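PDB 1IXK: methyltransferase from Pyrococcus horikoshii, which probably methylates the C5 position of cytidine in RNA, most likely tRNA, with S-adenosyl-L-methionine as methyl donor. Local coordinates for residues A[224-229]-A[258-263]; A[45-50]-A[68-73]; A[21-26]-A[213-218]. One frame throughout, in Å; residues are numbered along the deposited sequence.

Contact 1. Residues A[224-229]-A[258-263]; sequences LQMRLL and IQWALD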
loop_
_atom_site.group_PDB
_atom_site.type_symbol
_atom_site.label_atom_id
_atom_site.label_comp_id
_atom_site.label_asym_id
_atom_site.label_seq_id
_atom_site.Cartn_x
_atom_site.Cartn_y
_atom_site.Cartn_z
ATOM N N LEU A 224 -5.372 -2.596 -15.860
ATOM C CA LEU A 224 -4.193 -1.772 -15.651
ATOM C C LEU A 224 -3.254 -2.459 -14.658
ATOM O O LEU A 224 -2.037 -2.420 -14.821
ATOM C CB LEU A 224 -4.594 -0.399 -15.121
ATOM C CG LEU A 224 -3.457 0.580 -14.838
ATOM C CD1 LEU A 224 -2.593 0.761 -16.080
ATOM C CD2 LEU A 224 -4.051 1.916 -14.392
ATOM N N GLN A 225 -3.827 -3.084 -13.633
ATOM C CA GLN A 225 -3.031 -3.786 -12.626
ATOM C C GLN A 225 -2.274 -4.945 -13.269
ATOM O O GLN A 225 -1.093 -5.161 -12.998
ATOM C CB GLN A 225 -3.931 -4.325 -11.512
ATOM C CG GLN A 225 -4.466 -3.267 -10.562
ATOM C CD GLN A 225 -3.360 -2.512 -9.854
ATOM O OE1 GLN A 225 -2.675 -1.683 -10.454
ATOM N NE2 GLN A 225 -3.173 -2.802 -8.573
HETATM N N MSE A 226 -2.972 -5.697 -14.113
HETATM C CA MSE A 226 -2.367 -6.822 -14.812
HETATM C C MSE A 226 -1.214 -6.316 -15.681
HETATM O O MSE A 226 -0.130 -6.893 -15.684
HETATM C CB MSE A 226 -3.419 -7.535 -15.682
HETATM C CG MSE A 226 -4.472 -8.340 -14.896
HETATM SE SE MSE A 226 -5.815 -8.995 -15.930
HETATM C CE MSE A 226 -4.967 -10.205 -16.913
ATOM N N ARG A 227 -1.448 -5.233 -16.417
ATOM C CA ARG A 227 -0.412 -4.671 -17.285
ATOM C C ARG A 227 0.807 -4.254 -16.482
ATOM O O ARG A 227 1.940 -4.537 -16.867
ATOM C CB ARG A 227 -0.930 -3.444 -18.043
ATOM C CG ARG A 227 -1.927 -3.726 -19.138
ATOM C CD ARG A 227 -2.418 -2.415 -19.753
ATOM N NE ARG A 227 -3.443 -2.641 -20.768
ATOM C CZ ARG A 227 -3.207 -3.161 -21.970
ATOM N NH1 ARG A 227 -1.975 -3.508 -22.317
ATOM N NH2 ARG A 227 -4.210 -3.344 -22.819
ATOM N N LEU A 228 0.566 -3.562 -15.372
ATOM C CA LEU A 228 1.651 -3.098 -14.517
ATOM C C LEU A 228 2.429 -4.263 -13.912
ATOM O O LEU A 228 3.657 -4.257 -13.900
ATOM C CB LEU A 228 1.093 -2.207 -13.399
ATOM C CG LEU A 228 0.558 -0.848 -13.863
ATOM C CD1 LEU A 228 -0.269 -0.196 -12.768
ATOM C CD2 LEU A 228 1.725 0.031 -14.271
ATOM N N LEU A 229 1.709 -5.264 -13.420
ATOM C CA LEU A 229 2.352 -6.421 -12.811
ATOM C C LEU A 229 3.216 -7.171 -13.823
ATOM O O LEU A 229 4.314 -7.622 -13.496
ATOM C CB LEU A 229 1.294 -7.346 -12.214
ATOM C CG LEU A 229 1.803 -8.596 -11.489
ATOM C CD1 LEU A 229 2.794 -8.209 -10.393
ATOM C CD2 LEU A 229 0.617 -9.343 -10.909
ATOM N N ILE A 258 -3.509 -11.843 -8.738
ATOM C CA ILE A 258 -2.432 -12.678 -8.210
ATOM C C ILE A 258 -2.533 -14.109 -8.761
ATOM O O ILE A 258 -1.519 -14.706 -9.121
ATOM C CB ILE A 258 -2.448 -12.697 -6.661
ATOM C CG1 ILE A 258 -2.253 -11.271 -6.135
ATOM C CG2 ILE A 258 -1.321 -13.578 -6.123
ATOM C CD1 ILE A 258 -1.047 -10.579 -6.721
ATOM N N GLN A 259 -3.745 -14.655 -8.827
ATOM C CA GLN A 259 -3.911 -16.002 -9.370
ATOM C C GLN A 259 -3.453 -16.005 -10.829
ATOM O O GLN A 259 -2.786 -16.938 -11.289
ATOM C CB GLN A 259 -5.371 -16.452 -9.307
ATOM C CG GLN A 259 -5.566 -17.871 -9.842
ATOM C CD GLN A 259 -4.893 -18.915 -8.968
ATOM O OE1 GLN A 259 -5.295 -19.133 -7.834
ATOM N NE2 GLN A 259 -3.860 -19.555 -9.494
ATOM N N TRP A 260 -3.819 -14.956 -11.556
ATOM C CA TRP A 260 -3.427 -14.844 -12.951
ATOM C C TRP A 260 -1.905 -14.835 -13.056
ATOM O O TRP A 260 -1.332 -15.503 -13.912
ATOM C CB TRP A 260 -3.995 -13.564 -13.571
ATOM C CG TRP A 260 -3.436 -13.293 -14.932
ATOM C CD1 TRP A 260 -3.664 -14.013 -16.075
ATOM C CD2 TRP A 260 -2.522 -12.255 -15.287
ATOM N NE1 TRP A 260 -2.945 -13.483 -17.122
ATOM C CE2 TRP A 260 -2.235 -12.402 -16.666
ATOM C CE3 TRP A 260 -1.914 -11.211 -14.576
ATOM C CZ2 TRP A 260 -1.368 -11.544 -17.346
ATOM C CZ3 TRP A 260 -1.050 -10.356 -15.253
ATOM C CH2 TRP A 260 -0.786 -10.530 -16.626
ATOM N N ALA A 261 -1.246 -14.085 -12.178
ATOM C CA ALA A 261 0.212 -14.010 -12.201
ATOM C C ALA A 261 0.841 -15.375 -11.928
ATOM O O ALA A 261 1.814 -15.759 -12.578
ATOM C CB ALA A 261 0.703 -12.997 -11.173
ATOM N N LEU A 262 0.290 -16.101 -10.961
ATOM C CA LEU A 262 0.804 -17.422 -10.621
ATOM C C LEU A 262 0.631 -18.376 -11.805
ATOM O O LEU A 262 1.482 -19.230 -12.044
ATOM C CB LEU A 262 0.069 -17.983 -9.397
ATOM C CG LEU A 262 0.300 -17.307 -8.040
ATOM C CD1 LEU A 262 -0.710 -17.838 -7.031
ATOM C CD2 LEU A 262 1.719 -17.565 -7.567
ATOM N N ASP A 263 -0.464 -18.224 -12.543
ATOM C CA ASP A 263 -0.736 -19.087 -13.703
ATOM C C ASP A 263 0.039 -18.655 -14.936
ATOM O O ASP A 263 0.410 -19.477 -15.777
ATOM C CB ASP A 263 -2.219 -19.053 -14.103
ATOM C CG ASP A 263 -3.149 -19.548 -13.021
ATOM O OD1 ASP A 263 -2.689 -20.241 -12.094
ATOM O OD2 ASP A 263 -4.361 -19.250 -13.121
#

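Contact 2. Residues A[45-50]-A[68-73]; sequences RCFRVN and FQFKRV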
loop_
_atom_site.group_PDB
_atom_site.type_symbol
_atom_site.label_atom_id
_atom_site.label_comp_id
_atom_site.label_asym_id
_atom_site.label_seq_id
_atom_site.Cartn_x
_atom_site.Cartn_y
_atom_site.Cartn_z
ATOM N N ARG A 45 -4.544 9.808 12.649
ATOM C CA ARG A 45 -3.422 10.404 11.935
ATOM C C ARG A 45 -2.183 9.627 12.375
ATOM O O ARG A 45 -1.906 9.519 13.570
ATOM C CB ARG A 45 -3.287 11.890 12.290
ATOM C CG ARG A 45 -2.151 12.598 11.572
ATOM C CD ARG A 45 -2.210 14.117 11.725
ATOM N NE ARG A 45 -3.314 14.714 10.977
ATOM C CZ ARG A 45 -4.565 14.809 11.422
ATOM N NH1 ARG A 45 -4.888 14.352 12.626
ATOM N NH2 ARG A 45 -5.500 15.356 10.653
ATOM N N CYS A 46 -1.450 9.068 11.417
ATOM C CA CYS A 46 -0.259 8.288 11.743
ATOM C C CYS A 46 0.998 8.890 11.128
ATOM O O CYS A 46 0.932 9.658 10.163
ATOM C CB CYS A 46 -0.417 6.845 11.253
ATOM S SG CYS A 46 -2.002 6.037 11.658
ATOM N N PHE A 47 2.153 8.546 11.688
ATOM C CA PHE A 47 3.405 9.066 11.157
ATOM C C PHE A 47 4.491 8.007 11.166
ATOM O O PHE A 47 4.420 7.030 11.906
ATOM C CB PHE A 47 3.857 10.298 11.960
ATOM C CG PHE A 47 4.200 10.001 13.395
ATOM C CD1 PHE A 47 5.451 9.495 13.739
ATOM C CD2 PHE A 47 3.259 10.197 14.400
ATOM C CE1 PHE A 47 5.758 9.187 15.061
ATOM C CE2 PHE A 47 3.557 9.890 15.732
ATOM C CZ PHE A 47 4.808 9.384 16.062
ATOM N N ARG A 48 5.502 8.230 10.338
ATOM C CA ARG A 48 6.632 7.327 10.211
ATOM C C ARG A 48 7.891 8.089 10.592
ATOM O O ARG A 48 8.109 9.203 10.131
ATOM C CB ARG A 48 6.738 6.854 8.763
ATOM C CG ARG A 48 7.960 6.017 8.438
ATOM C CD ARG A 48 8.102 5.889 6.930
ATOM N NE ARG A 48 8.925 6.943 6.347
ATOM C CZ ARG A 48 8.669 7.550 5.191
ATOM N NH1 ARG A 48 9.491 8.486 4.742
ATOM N NH2 ARG A 48 7.578 7.246 4.495
ATOM N N VAL A 49 8.714 7.494 11.445
ATOM C CA VAL A 49 9.959 8.141 11.848
ATOM C C VAL A 49 10.952 8.028 10.693
ATOM O O VAL A 49 11.148 6.940 10.148
ATOM C CB VAL A 49 10.583 7.449 13.072
ATOM C CG1 VAL A 49 11.921 8.097 13.401
ATOM C CG2 VAL A 49 9.629 7.524 14.264
ATOM N N ASN A 50 11.572 9.144 10.319
ATOM C CA ASN A 50 12.557 9.123 9.247
ATOM C C ASN A 50 13.906 8.781 9.866
ATOM O O ASN A 50 14.619 9.651 10.374
ATOM C CB ASN A 50 12.621 10.476 8.536
ATOM C CG ASN A 50 13.710 10.524 7.483
ATOM O OD1 ASN A 50 14.214 9.488 7.047
ATOM N ND2 ASN A 50 14.075 11.727 7.063
ATOM N N PHE A 68 2.459 14.598 22.853
ATOM C CA PHE A 68 1.880 13.643 21.913
ATOM C C PHE A 68 1.955 12.222 22.457
ATOM O O PHE A 68 2.911 11.859 23.140
ATOM C CB PHE A 68 2.607 13.697 20.567
ATOM C CG PHE A 68 2.482 15.014 19.857
ATOM C CD1 PHE A 68 3.327 16.073 20.171
ATOM C CD2 PHE A 68 1.510 15.200 18.882
ATOM C CE1 PHE A 68 3.206 17.298 19.521
ATOM C CE2 PHE A 68 1.381 16.421 18.225
ATOM C CZ PHE A 68 2.229 17.470 18.547
ATOM N N GLN A 69 0.930 11.427 22.168
ATOM C CA GLN A 69 0.902 10.028 22.583
ATOM C C GLN A 69 0.505 9.242 21.339
ATOM O O GLN A 69 -0.244 9.737 20.497
ATOM C CB GLN A 69 -0.100 9.813 23.720
ATOM C CG GLN A 69 0.215 10.649 24.957
ATOM C CD GLN A 69 -0.717 10.366 26.121
ATOM O OE1 GLN A 69 -1.933 10.286 25.952
ATOM N NE2 GLN A 69 -0.150 10.230 27.314
ATOM N N PHE A 70 1.016 8.025 21.211
ATOM C CA PHE A 70 0.733 7.224 20.027
ATOM C C PHE A 70 0.975 5.739 20.245
ATOM O O PHE A 70 1.660 5.346 21.188
ATOM C CB PHE A 70 1.609 7.711 18.871
ATOM C CG PHE A 70 2.953 8.230 19.309
ATOM C CD1 PHE A 70 3.132 9.585 19.588
ATOM C CD2 PHE A 70 4.027 7.363 19.491
ATOM C CE1 PHE A 70 4.362 10.069 20.043
ATOM C CE2 PHE A 70 5.265 7.836 19.948
ATOM C CZ PHE A 70 5.427 9.193 20.224
ATOM N N LYS A 71 0.411 4.925 19.355
ATOM C CA LYS A 71 0.560 3.472 19.420
ATOM C C LYS A 71 1.318 3.000 18.183
ATOM O O LYS A 71 1.249 3.620 17.128
ATOM C CB LYS A 71 -0.805 2.787 19.441
ATOM C CG LYS A 71 -1.721 3.210 20.566
ATOM C CD LYS A 71 -3.067 2.516 20.431
ATOM C CE LYS A 71 -3.707 2.816 19.077
ATOM N NZ LYS A 71 -5.017 2.128 18.902
ATOM N N ARG A 72 2.024 1.888 18.314
ATOM C CA ARG A 72 2.792 1.358 17.196
ATOM C C ARG A 72 1.918 0.766 16.099
ATOM O O ARG A 72 0.835 0.246 16.361
ATOM C CB ARG A 72 3.751 0.276 17.694
ATOM C CG ARG A 72 5.213 0.687 17.714
ATOM C CD ARG A 72 5.760 0.900 16.305
ATOM N NE ARG A 72 5.569 -0.276 15.456
ATOM C CZ ARG A 72 6.080 -1.481 15.706
ATOM N NH1 ARG A 72 6.824 -1.683 16.787
ATOM N NH2 ARG A 72 5.848 -2.485 14.870
ATOM N N VAL A 73 2.381 0.872 14.857
ATOM C CA VAL A 73 1.665 0.257 13.755
ATOM C C VAL A 73 2.349 -1.109 13.761
ATOM O O VAL A 73 3.568 -1.204 13.620
ATOM C CB VAL A 73 1.892 0.990 12.404
ATOM C CG1 VAL A 73 1.357 2.417 12.487
ATOM C CG2 VAL A 73 3.368 1.003 12.046
#

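Contact 3. Residues A[21-26]-A[213-218]; sequences ADRYFQ and RTMDDI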
loop_
_atom_site.group_PDB
_atom_site.type_symbol
_atom_site.label_atom_id
_atom_site.label_comp_id
_atom_site.label_asym_id
_atom_site.label_seq_id
_atom_site.Cartn_x
_atom_site.Cartn_y
_atom_site.Cartn_z
ATOM N N ALA A 21 -23.703 -4.535 -2.983
ATOM C CA ALA A 21 -24.203 -4.996 -1.694
ATOM C C ALA A 21 -24.271 -6.523 -1.710
ATOM O O ALA A 21 -23.873 -7.179 -0.749
ATOM C CB ALA A 21 -25.584 -4.408 -1.418
ATOM N N ASP A 22 -24.779 -7.086 -2.805
ATOM C CA ASP A 22 -24.881 -8.536 -2.928
ATOM C C ASP A 22 -23.489 -9.158 -2.988
ATOM O O ASP A 22 -23.252 -10.213 -2.410
ATOM C CB ASP A 22 -25.681 -8.928 -4.176
ATOM C CG ASP A 22 -27.182 -8.695 -4.012
ATOM O OD1 ASP A 22 -27.684 -8.781 -2.870
ATOM O OD2 ASP A 22 -27.863 -8.447 -5.028
ATOM N N ARG A 23 -22.569 -8.500 -3.688
ATOM C CA ARG A 23 -21.203 -8.999 -3.788
ATOM C C ARG A 23 -20.535 -9.047 -2.411
ATOM O O ARG A 23 -19.967 -10.071 -2.021
ATOM C CB ARG A 23 -20.382 -8.116 -4.734
ATOM C CG ARG A 23 -20.539 -8.462 -6.215
ATOM C CD ARG A 23 -19.987 -7.362 -7.122
ATOM N NE ARG A 23 -18.570 -7.064 -6.906
ATOM C CZ ARG A 23 -17.557 -7.727 -7.461
ATOM N NH1 ARG A 23 -17.793 -8.747 -8.280
ATOM N NH2 ARG A 23 -16.305 -7.364 -7.204
ATOM N N TYR A 24 -20.611 -7.948 -1.667
ATOM C CA TYR A 24 -19.985 -7.916 -0.351
ATOM C C TYR A 24 -20.583 -8.939 0.602
ATOM O O TYR A 24 -19.859 -9.539 1.390
ATOM C CB TYR A 24 -20.050 -6.506 0.251
ATOM C CG TYR A 24 -19.241 -5.496 -0.540
ATOM C CD1 TYR A 24 -18.135 -5.900 -1.294
ATOM C CD2 TYR A 24 -19.576 -4.144 -0.543
ATOM C CE1 TYR A 24 -17.388 -4.989 -2.031
ATOM C CE2 TYR A 24 -18.832 -3.220 -1.279
ATOM C CZ TYR A 24 -17.739 -3.652 -2.020
ATOM O OH TYR A 24 -16.998 -2.749 -2.751
ATOM N N PHE A 25 -21.894 -9.151 0.535
ATOM C CA PHE A 25 -22.522 -10.137 1.408
ATOM C C PHE A 25 -22.078 -11.552 1.011
ATOM O O PHE A 25 -21.917 -12.418 1.864
ATOM C CB PHE A 25 -24.049 -10.022 1.350
ATOM C CG PHE A 25 -24.763 -11.009 2.233
ATOM C CD1 PHE A 25 -25.149 -12.255 1.741
ATOM C CD2 PHE A 25 -25.016 -10.709 3.568
ATOM C CE1 PHE A 25 -25.777 -13.190 2.571
ATOM C CE2 PHE A 25 -25.642 -11.639 4.404
ATOM C CZ PHE A 25 -26.023 -12.880 3.903
ATOM N N GLN A 26 -21.872 -11.782 -0.283
ATOM C CA GLN A 26 -21.424 -13.093 -0.749
ATOM C C GLN A 26 -19.983 -13.369 -0.327
ATOM O O GLN A 26 -19.582 -14.521 -0.148
ATOM C CB GLN A 26 -21.522 -13.179 -2.270
ATOM C CG GLN A 26 -22.924 -12.999 -2.804
ATOM C CD GLN A 26 -22.988 -13.142 -4.305
ATOM O OE1 GLN A 26 -22.227 -12.505 -5.032
ATOM N NE2 GLN A 26 -23.903 -13.978 -4.781
ATOM N N ARG A 213 -18.239 3.125 -7.035
ATOM C CA ARG A 213 -17.595 2.696 -8.271
ATOM C C ARG A 213 -18.554 1.840 -9.089
ATOM O O ARG A 213 -19.653 1.511 -8.639
ATOM C CB ARG A 213 -16.338 1.873 -7.965
ATOM C CG ARG A 213 -15.349 2.525 -7.010
ATOM C CD ARG A 213 -14.192 1.577 -6.703
ATOM N NE ARG A 213 -13.362 1.335 -7.880
ATOM C CZ ARG A 213 -12.414 0.403 -7.959
ATOM N NH1 ARG A 213 -12.168 -0.393 -6.926
ATOM N NH2 ARG A 213 -11.705 0.279 -9.070
ATOM N N THR A 214 -18.128 1.481 -10.295
ATOM C CA THR A 214 -18.936 0.647 -11.171
ATOM C C THR A 214 -18.139 -0.602 -11.533
ATOM O O THR A 214 -16.916 -0.631 -11.394
ATOM C CB THR A 214 -19.299 1.381 -12.470
ATOM O OG1 THR A 214 -18.111 1.600 -13.240
ATOM C CG2 THR A 214 -19.944 2.719 -12.159
HETATM N N MSE A 215 -18.839 -1.627 -12.001
HETATM C CA MSE A 215 -18.198 -2.874 -12.388
HETATM C C MSE A 215 -17.166 -2.546 -13.472
HETATM O O MSE A 215 -16.127 -3.196 -13.570
HETATM C CB MSE A 215 -19.262 -3.850 -12.903
HETATM C CG MSE A 215 -19.027 -5.318 -12.577
HETATM SE SE MSE A 215 -18.626 -5.707 -10.837
HETATM C CE MSE A 215 -16.925 -6.217 -11.075
ATOM N N ASP A 216 -17.452 -1.520 -14.273
ATOM C CA ASP A 216 -16.541 -1.087 -15.334
ATOM C C ASP A 216 -15.242 -0.547 -14.757
ATOM O O ASP A 216 -14.158 -0.859 -15.251
ATOM C CB ASP A 216 -17.185 0.003 -16.198
ATOM C CG ASP A 216 -17.965 -0.562 -17.364
ATOM O OD1 ASP A 216 -18.564 0.236 -18.120
ATOM O OD2 ASP A 216 -17.975 -1.800 -17.530
ATOM N N ASP A 217 -15.353 0.277 -13.721
ATOM C CA ASP A 217 -14.173 0.849 -13.090
ATOM C C ASP A 217 -13.288 -0.261 -12.530
ATOM O O ASP A 217 -12.065 -0.152 -12.550
ATOM C CB ASP A 217 -14.577 1.809 -11.970
ATOM C CG ASP A 217 -15.438 2.955 -12.468
ATOM O OD1 ASP A 217 -15.000 3.677 -13.387
ATOM O OD2 ASP A 217 -16.554 3.134 -11.941
ATOM N N ILE A 218 -13.913 -1.327 -12.032
ATOM C CA ILE A 218 -13.173 -2.455 -11.471
ATOM C C ILE A 218 -12.389 -3.157 -12.578
ATOM O O ILE A 218 -11.242 -3.560 -12.379
ATOM C CB ILE A 218 -14.128 -3.464 -10.782
ATOM C CG1 ILE A 218 -14.850 -2.776 -9.617
ATOM C CG2 ILE A 218 -13.342 -4.666 -10.268
ATOM C CD1 ILE A 218 -15.883 -3.640 -8.918
#

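Contact 1. Residues A[224-229]-A[258-263]
Met226, a selenomethionine in this crystal, crosses one face of the Trp260 indole obliquely, its methyl over the ring, so that a single residue spans both rings of its partner. CB starts at the six-membered ring, 3.7 Å from CZ3 of Trp260. The chain then runs on extended through chi2 and carries SE above the six-membered ring, 4.8 Å from its centroid, a Met-aromatic contact at some distance. A bend at chi3 (68°) turns the methyl back down: Met226 CE lies 3.6 Å from the centroid of the five-membered ring and only 17° off its normal, a CH-pi contact. Its nearest ring atom is Trp260 CE2, at 3.5 Å. Trp260 reaches across because its CG is anti to the backbone N (chi1 171°), which carries the indole from helix 255-264 to helix 215-235.

Deeper in, Leu229 CD2 touches Ala261 CB at 3.7 Å, where the small alanine leaves room for the leucine branch. Leu229 also packs on Leu242 and Ile312 of the central sheet, and Ile258 covers Tyr244 and Phe308, so the two helices share one face of the methyltransferase sheet; Phe265 meets the indole edge-to-face. The pairing of these segments is wholly apolar. It probably rests on shape and on dispersion between the methyl and the indole, which implies an interface held by close fit rather than by directional bonds.

Contact 2. Residues A[45-50]-A[68-73]
Phe47 and Phe70 form a T-shaped pair, the edge of the first ring pointing into the face of the second. Their planes stand at 83° and their centroids are 5.1 Å apart. The leading edge of Phe47 consists of CE2 and CZ: CE2 comes within 3.9 Å of Phe70 CD1, while CZ sits 3.8 Å above the plane of the Phe70 ring, over its centre. The C-H groups at the end of one ring thus meet the pi cloud of the other, the usual electrostatic logic of such a pair.

The two rings reach this pose by different torsions. Phe47 holds its CG between the backbone N and the carbonyl carbon (chi1 65°), and this swings a side chain that leaves the strand obliquely round to its partner. Phe70 sets out from its strand toward 45-50; its chi1 (32°) is well short of a staggered value, and in that pose the ring presents its face to Phe47. An alanine in place of Phe70 is likely to leave the Phe47 edge without its aromatic face and to open a gap beside Leu63. Farther along the same strand, Arg72 folds back on its neighbour, NE and NH2 both donating to Val73 O at 2.9 Å from the same face of the carbonyl plane.

The pair bridges strands that are not adjacent, since strand 79-82 runs between 46-49 and 69-73, as in the order of a ferredoxin-like sheet. Helix 56-65, the crossover joining the two strands, lays Leu63 against both rings; helix 105-114 meets Cys46 and Val73, near the disulfide from Cys46 to Cys81 of the middle strand.

Contact 3. Residues A[21-26]-A[213-218]
Met215 and Ile218 receive the guanidinium group of Arg23, which extends from helix 18-28 to the start of helix 215-235. The second segment begins with Arg213, whose own guanidinium has Ile218 CG1 over one face and whose NH1 forms a salt bridge with Glu253. Thr214 follows at the N-cap. Its backbone N donates to Asp217 OD2 at 2.8 Å, on the anti lone pair of the carboxylate.

Met215, again a selenomethionine, opens the helix and makes the main contact. Bends at chi2 and chi3 (49° and -112°) curl its end over the Arg23 guanidinium, where CE lies 3.7 Å above the plane, displaced toward the rim. The closest approach is from Met215 CE to Arg23 NH1, 3.9 Å. Asp217 returns the capping bond, its N donating to Thr214 OG1 at 3.1 Å. One turn on from the cap, Ile218 and Arg23 approach each other from opposite directions, Ile218 CD1 4.1 Å from Arg23 NH2.

The charge is met by acids outside these segments: Arg23 NH2 forms salt bridges with Glu250 and Glu252, while Met215 covers part of one face and Ile218 touches at NH2. The reciprocal bonds of Thr214 and Asp217 are a capping box, the classic N-terminal signature of a helix, here at the point where an N-terminal helix meets the methyltransferase fold.

In the fold
Contacts 1 and 3 share helix 215-235: contact 3 uses its capped start and contact 1 its middle, their centres about 20 Å apart. Contact 2 belongs to the N-terminal ferredoxin-like part and lies across the chain's centre from contact 1, about 33 Å between centres. Contacts 1 and 2 are partly buried, each mixing buried and partly exposed residues, whereas contact 3, though farthest from the chain's centre, is buried. Chemistry follows place: apolar packing joins neighbouring helices on a sheet, an aromatic pair spans strands of one small sheet, and a charged group, paired with nearby acids, links sequence-distant helices.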